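Local coordinates for protein histone-lysine N-methyltransferase family member SUVH9 (Arabidopsis thaliana, PDB 4NJ5) that acts in gene silencing without methyltransferase activity of its own, and may bind methylated DNA and recruit RNA polymerase V to chromatin, at residues L313-N318 with S349-V354; E321-Y326 with P335-C340. One frame throughout, in Å; residues are numbered along the deposited sequence.

Contact 1. Residues L313-N318 with S349-V354; sequences LCEAKN and SCRNRV. With ZN (zinc ion), chain B; ZN (zinc ion), chain C.
Cys314 meets Asn352 beside the zinc cluster, its CB 4.1 Å from Asn352 ND2, in a contact that no direct hydrogen bond spans. The thiolate of Cys314 lies beside its own backbone N (chi1 -71°) and binds one zinc ion, SG to metal 2.3 Å, with Cys302, Cys340 and Cys344. On the facing loop Cys350 SG holds a second zinc ion at 2.4 Å, together with Cys308, Cys340 and Cys346, and also accepts the backbone N-H of Asn352 at 3.2 Å, nearly straight. At the next residue, Glu315 OE1 stays 4.4 Å from Arg351 NH2, too far for a salt bridge; Glu315 OE2 takes the N-H of Gly311, and Arg351 NH2 instead bonds the carbonyl of Gly309. Farther along, Asn318 ND2 turns back to Cys314 O (2.6 Å), which helps to fix its amide, whose OD1 takes the backbone N-H of His338. The Asn352 amide, almost perpendicular to it (81°), has its polar partner in His338; the two amide nitrogens, both donors, do not bond each other. Buried metal sites thus join two segments that barely touch. Helix 313-317 is flanked by strand 337-338, where Asn318 packs on Ile337, while 349-354 runs in the loop leading to strand 363-367.

Contact 2. Residues E321-Y326 with P335-C340; sequences EIAYDY and PLIHEC. With ZN (zinc ion), chain B; ZN (zinc ion), chain C.
Tyr324 reaches across to Ile337 and Glu339, and its side chain can be followed outward. From CB, the chain leaves beside the backbone N (chi1 -39°), and one face of the ring is met off-centre, toward its rim, by the methyl of the preceding Ala323. Farther along, CE2 comes within 3.9 Å of Glu339 CG, where the extended glutamate runs across the tyrosine at about a right angle. CZ then lies 3.9 Å from Ile337 CG2, an oblique apolar touch. At the tip, OH has that same methyl at 3.4 Å and donates a weak hydrogen bond to Glu339 OE2 at 2.8 Å, the carboxylate plane turned 73° from the ring. Glu339 OE2 has a stronger partner in Thr355 OG1, so two hydroxyls converge on one buried oxygen and should hold the carboxylate in place. Ile337 CG2 is shared: it also packs on Ala323 CB at 3.6 Å, so one methyl touches both the alanine and the phenol oxygen, from directions about a right angle apart. Ile337 also packs on Gln472 and Val474 of strand 469-475. Directly after Glu339, Cys340 SG bridges two zinc ions, 2.4 Å from each. Such bridging thiolates define the triangular three-zinc, nine-cysteine cluster of pre-SET domains in the Suvar3-9 family, here with the 321-326 loop packed on Ile337 and Glu339, which lie just before the bridging Cys340.

Contact 2 is nested within the chain loop that contact 1 closes: helix 313-317 comes first, then 321-326, strand 337-338 and finally 349-354. Their centres lie only 5 Å apart, and they are joined by probable hydrogen bonds from Arg351 NH1 to Tyr324 O and from His338 N to Asn318 OD1. Both contacts belong to the pre-SET region and share two zinc ions, to which Cys314, Cys340 and Cys350 contribute. Strand 337-338 runs parallel to strand 469-475 at the edge of a four-stranded sheet, and thereby ties the zinc cluster to the SET domain. The principle illustrated is that metal ions can organise a region poor in regular secondary structure.

Contact 1. Residues L313-N318 with S349-V354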
loop_
_atom_site.group_PDB
_atom_site.type_symbol
_atom_site.label_atom_id
_atom_site.label_comp_id
_atom_site.label_asym_id
_atom_site.label_seq_id
_atom_site.Cartn_x
_atom_site.Cartn_y
_atom_site.Cartn_z
ATOM N N LEU A 313 11.074 -27.841 8.394
ATOM C CA LEU A 313 10.899 -27.711 9.838
ATOM C C LEU A 313 10.355 -26.342 10.239
ATOM O O LEU A 313 9.445 -26.243 11.068
ATOM C CB LEU A 313 12.230 -27.979 10.550
ATOM C CG LEU A 313 12.520 -27.225 11.853
ATOM C CD1 LEU A 313 11.690 -27.763 13.009
ATOM C CD2 LEU A 313 14.005 -27.268 12.186
ATOM N N CYS A 314 10.914 -25.291 9.649
ATOM C CA CYS A 314 10.486 -23.934 9.957
ATOM C C CYS A 314 9.035 -23.674 9.571
ATOM O O CYS A 314 8.351 -22.869 10.208
ATOM C CB CYS A 314 11.423 -22.917 9.311
ATOM S SG CYS A 314 13.042 -22.861 10.107
ATOM N N GLU A 315 8.553 -24.361 8.539
ATOM C CA GLU A 315 7.132 -24.284 8.210
ATOM C C GLU A 315 6.291 -24.928 9.311
ATOM O O GLU A 315 5.243 -24.414 9.687
ATOM C CB GLU A 315 6.838 -24.934 6.857
ATOM C CG GLU A 315 5.357 -24.954 6.517
ATOM C CD GLU A 315 5.075 -25.303 5.069
ATOM O OE1 GLU A 315 4.878 -24.370 4.260
ATOM O OE2 GLU A 315 5.036 -26.509 4.741
ATOM N N ALA A 316 6.771 -26.056 9.824
ATOM C CA ALA A 316 6.104 -26.742 10.924
ATOM C C ALA A 316 6.053 -25.835 12.155
ATOM O O ALA A 316 5.066 -25.845 12.899
ATOM C CB ALA A 316 6.810 -28.040 11.252
ATOM N N LYS A 317 7.118 -25.061 12.371
ATOM C CA LYS A 317 7.176 -24.122 13.491
ATOM C C LYS A 317 6.126 -23.026 13.333
ATOM O O LYS A 317 5.655 -22.461 14.318
ATOM C CB LYS A 317 8.578 -23.502 13.614
ATOM C CG LYS A 317 9.706 -24.503 13.830
ATOM C CD LYS A 317 11.084 -23.821 13.866
ATOM C CE LYS A 317 11.292 -23.048 15.161
ATOM N NZ LYS A 317 12.302 -21.963 15.015
ATOM N N ASN A 318 5.772 -22.741 12.083
ATOM C CA ASN A 318 4.776 -21.726 11.759
ATOM C C ASN A 318 3.408 -22.334 11.447
ATOM O O ASN A 318 2.700 -21.872 10.553
ATOM C CB ASN A 318 5.259 -20.856 10.591
ATOM C CG ASN A 318 6.444 -19.972 10.968
ATOM O OD1 ASN A 318 6.268 -18.872 11.493
ATOM N ND2 ASN A 318 7.654 -20.448 10.695
ATOM N N SER A 349 18.493 -14.873 0.858
ATOM C CA SER A 349 17.399 -14.635 -0.081
ATOM C C SER A 349 16.136 -15.433 0.247
ATOM O O SER A 349 15.109 -15.264 -0.409
ATOM C CB SER A 349 17.840 -14.954 -1.509
ATOM O OG SER A 349 17.950 -16.353 -1.697
ATOM N N CYS A 350 16.213 -16.307 1.247
ATOM C CA CYS A 350 15.056 -17.106 1.649
ATOM C C CYS A 350 13.847 -16.240 2.013
ATOM O O CYS A 350 13.983 -15.216 2.682
ATOM C CB CYS A 350 15.405 -18.012 2.828
ATOM S SG CYS A 350 13.958 -18.797 3.565
ATOM N N ARG A 351 12.665 -16.668 1.579
ATOM C CA ARG A 351 11.438 -15.907 1.817
ATOM C C ARG A 351 11.053 -15.824 3.295
ATOM O O ARG A 351 10.187 -15.038 3.670
ATOM C CB ARG A 351 10.273 -16.491 1.014
ATOM C CG ARG A 351 9.757 -17.825 1.540
ATOM C CD ARG A 351 8.540 -18.286 0.752
ATOM N NE ARG A 351 8.203 -19.680 1.027
ATOM C CZ ARG A 351 7.011 -20.093 1.445
ATOM N NH1 ARG A 351 6.033 -19.222 1.640
ATOM N NH2 ARG A 351 6.798 -21.382 1.670
ATOM N N ASN A 352 11.685 -16.635 4.135
ATOM C CA ASN A 352 11.362 -16.620 5.556
ATOM C C ASN A 352 12.360 -15.795 6.370
ATOM O O ASN A 352 12.614 -16.079 7.542
ATOM C CB ASN A 352 11.249 -18.045 6.107
ATOM C CG ASN A 352 10.430 -18.108 7.383
ATOM O OD1 ASN A 352 9.532 -17.290 7.596
ATOM N ND2 ASN A 352 10.748 -19.068 8.246
ATOM N N ARG A 353 12.919 -14.767 5.736
ATOM C CA ARG A 353 13.862 -13.871 6.403
ATOM C C ARG A 353 13.506 -12.406 6.153
ATOM O O ARG A 353 14.376 -11.596 5.860
ATOM C CB ARG A 353 15.296 -14.144 5.931
ATOM C CG ARG A 353 15.856 -15.510 6.317
ATOM C CD ARG A 353 17.319 -15.639 5.898
ATOM N NE ARG A 353 17.888 -16.956 6.187
ATOM C CZ ARG A 353 18.475 -17.285 7.336
ATOM N NH1 ARG A 353 18.562 -16.397 8.316
ATOM N NH2 ARG A 353 18.974 -18.503 7.509
ATOM N N VAL A 354 12.228 -12.066 6.282
ATOM C CA VAL A 354 11.754 -10.725 5.944
ATOM C C VAL A 354 12.162 -9.638 6.946
ATOM O O VAL A 354 12.913 -8.725 6.598
ATOM C CB VAL A 354 10.222 -10.705 5.735
ATOM C CG1 VAL A 354 9.722 -9.278 5.526
ATOM C CG2 VAL A 354 9.851 -11.575 4.549
HETATM ZN ZN ZN B . 14.518 -22.033 8.554
HETATM ZN ZN ZN C . 14.555 -20.329 5.270
#

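Contact 2. Residues E321-Y326 with P335-C340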
loop_
_atom_site.group_PDB
_atom_site.type_symbol
_atom_site.label_atom_id
_atom_site.label_comp_id
_atom_site.label_asym_id
_atom_site.label_seq_id
_atom_site.Cartn_x
_atom_site.Cartn_y
_atom_site.Cartn_z
ATOM N N GLU A 321 2.472 -23.147 7.800
ATOM C CA GLU A 321 2.453 -22.112 6.771
ATOM C C GLU A 321 3.488 -21.016 6.999
ATOM O O GLU A 321 3.409 -20.272 7.972
ATOM C CB GLU A 321 1.058 -21.495 6.640
ATOM C CG GLU A 321 0.901 -20.608 5.413
ATOM C CD GLU A 321 -0.397 -19.826 5.409
ATOM O OE1 GLU A 321 -0.857 -19.428 6.499
ATOM O OE2 GLU A 321 -0.957 -19.608 4.315
ATOM N N ILE A 322 4.455 -20.931 6.091
ATOM C CA ILE A 322 5.449 -19.868 6.109
ATOM C C ILE A 322 4.741 -18.522 6.007
ATOM O O ILE A 322 3.909 -18.316 5.127
ATOM C CB ILE A 322 6.443 -20.016 4.946
ATOM C CG1 ILE A 322 7.168 -21.359 5.027
ATOM C CG2 ILE A 322 7.454 -18.883 4.962
ATOM C CD1 ILE A 322 8.204 -21.429 6.128
ATOM N N ALA A 323 5.073 -17.611 6.916
ATOM C CA ALA A 323 4.366 -16.337 7.036
ATOM C C ALA A 323 4.323 -15.497 5.756
ATOM O O ALA A 323 3.363 -14.766 5.532
ATOM C CB ALA A 323 4.942 -15.521 8.181
ATOM N N TYR A 324 5.352 -15.596 4.920
ATOM C CA TYR A 324 5.482 -14.679 3.791
ATOM C C TYR A 324 5.485 -15.378 2.441
ATOM O O TYR A 324 5.866 -16.545 2.338
ATOM C CB TYR A 324 6.763 -13.853 3.920
ATOM C CG TYR A 324 7.074 -13.409 5.326
ATOM C CD1 TYR A 324 6.581 -12.210 5.824
ATOM C CD2 TYR A 324 7.870 -14.183 6.156
ATOM C CE1 TYR A 324 6.873 -11.799 7.111
ATOM C CE2 TYR A 324 8.167 -13.782 7.443
ATOM C CZ TYR A 324 7.668 -12.589 7.916
ATOM O OH TYR A 324 7.963 -12.189 9.202
ATOM N N ASP A 325 5.065 -14.652 1.406
ATOM C CA ASP A 325 5.182 -15.144 0.037
ATOM C C ASP A 325 6.607 -14.916 -0.471
ATOM O O ASP A 325 7.482 -14.516 0.300
ATOM C CB ASP A 325 4.124 -14.516 -0.897
ATOM C CG ASP A 325 4.280 -12.999 -1.069
ATOM O OD1 ASP A 325 5.292 -12.411 -0.629
ATOM O OD2 ASP A 325 3.375 -12.390 -1.681
ATOM N N TYR A 326 6.841 -15.156 -1.756
ATOM C CA TYR A 326 8.186 -15.002 -2.307
ATOM C C TYR A 326 8.565 -13.552 -2.610
ATOM O O TYR A 326 9.656 -13.285 -3.108
ATOM C CB TYR A 326 8.376 -15.887 -3.543
ATOM C CG TYR A 326 8.458 -17.354 -3.199
ATOM C CD1 TYR A 326 9.681 -17.954 -2.909
ATOM C CD2 TYR A 326 7.312 -18.136 -3.142
ATOM C CE1 TYR A 326 9.760 -19.297 -2.582
ATOM C CE2 TYR A 326 7.380 -19.478 -2.816
ATOM C CZ TYR A 326 8.605 -20.053 -2.538
ATOM O OH TYR A 326 8.671 -21.389 -2.216
ATOM N N PRO A 335 -0.261 -15.310 15.416
ATOM C CA PRO A 335 0.120 -14.821 16.750
ATOM C C PRO A 335 1.633 -14.722 16.947
ATOM O O PRO A 335 2.103 -13.970 17.804
ATOM C CB PRO A 335 -0.454 -15.885 17.695
ATOM C CG PRO A 335 -0.528 -17.126 16.867
ATOM C CD PRO A 335 -0.840 -16.662 15.465
ATOM N N LEU A 336 2.380 -15.479 16.154
ATOM C CA LEU A 336 3.829 -15.521 16.278
ATOM C C LEU A 336 4.468 -15.992 14.978
ATOM O O LEU A 336 4.089 -17.023 14.424
ATOM C CB LEU A 336 4.238 -16.445 17.428
ATOM C CG LEU A 336 5.729 -16.546 17.748
ATOM C CD1 LEU A 336 6.285 -15.192 18.172
ATOM C CD2 LEU A 336 5.957 -17.586 18.828
ATOM N N ILE A 337 5.439 -15.229 14.494
ATOM C CA ILE A 337 6.164 -15.609 13.293
ATOM C C ILE A 337 7.572 -16.095 13.633
ATOM O O ILE A 337 8.345 -15.392 14.290
ATOM C CB ILE A 337 6.255 -14.442 12.292
ATOM C CG1 ILE A 337 4.853 -13.951 11.916
ATOM C CG2 ILE A 337 7.032 -14.866 11.056
ATOM C CD1 ILE A 337 4.846 -12.775 10.961
ATOM N N HIS A 338 7.892 -17.310 13.193
ATOM C CA HIS A 338 9.241 -17.847 13.338
ATOM C C HIS A 338 10.002 -17.708 12.023
ATOM O O HIS A 338 9.798 -18.490 11.090
ATOM C CB HIS A 338 9.202 -19.321 13.754
ATOM C CG HIS A 338 8.530 -19.569 15.069
ATOM N ND1 HIS A 338 9.219 -19.608 16.261
ATOM C CD2 HIS A 338 7.231 -19.802 15.375
ATOM C CE1 HIS A 338 8.374 -19.849 17.250
ATOM N NE2 HIS A 338 7.163 -19.972 16.738
ATOM N N GLU A 339 10.866 -16.702 11.945
ATOM C CA GLU A 339 11.726 -16.539 10.779
ATOM C C GLU A 339 12.936 -17.449 10.906
ATOM O O GLU A 339 13.269 -17.896 12.001
ATOM C CB GLU A 339 12.168 -15.080 10.616
ATOM C CG GLU A 339 11.086 -14.175 10.047
ATOM C CD GLU A 339 11.571 -12.762 9.768
ATOM O OE1 GLU A 339 12.799 -12.520 9.815
ATOM O OE2 GLU A 339 10.714 -11.895 9.496
ATOM N N CYS A 340 13.589 -17.734 9.787
ATOM C CA CYS A 340 14.815 -18.517 9.818
ATOM C C CYS A 340 15.928 -17.724 10.486
ATOM O O CYS A 340 15.991 -16.502 10.362
ATOM C CB CYS A 340 15.228 -18.918 8.409
ATOM S SG CYS A 340 14.008 -19.940 7.576
HETATM ZN ZN ZN B . 14.518 -22.033 8.554
HETATM ZN ZN ZN C . 14.555 -20.329 5.270
#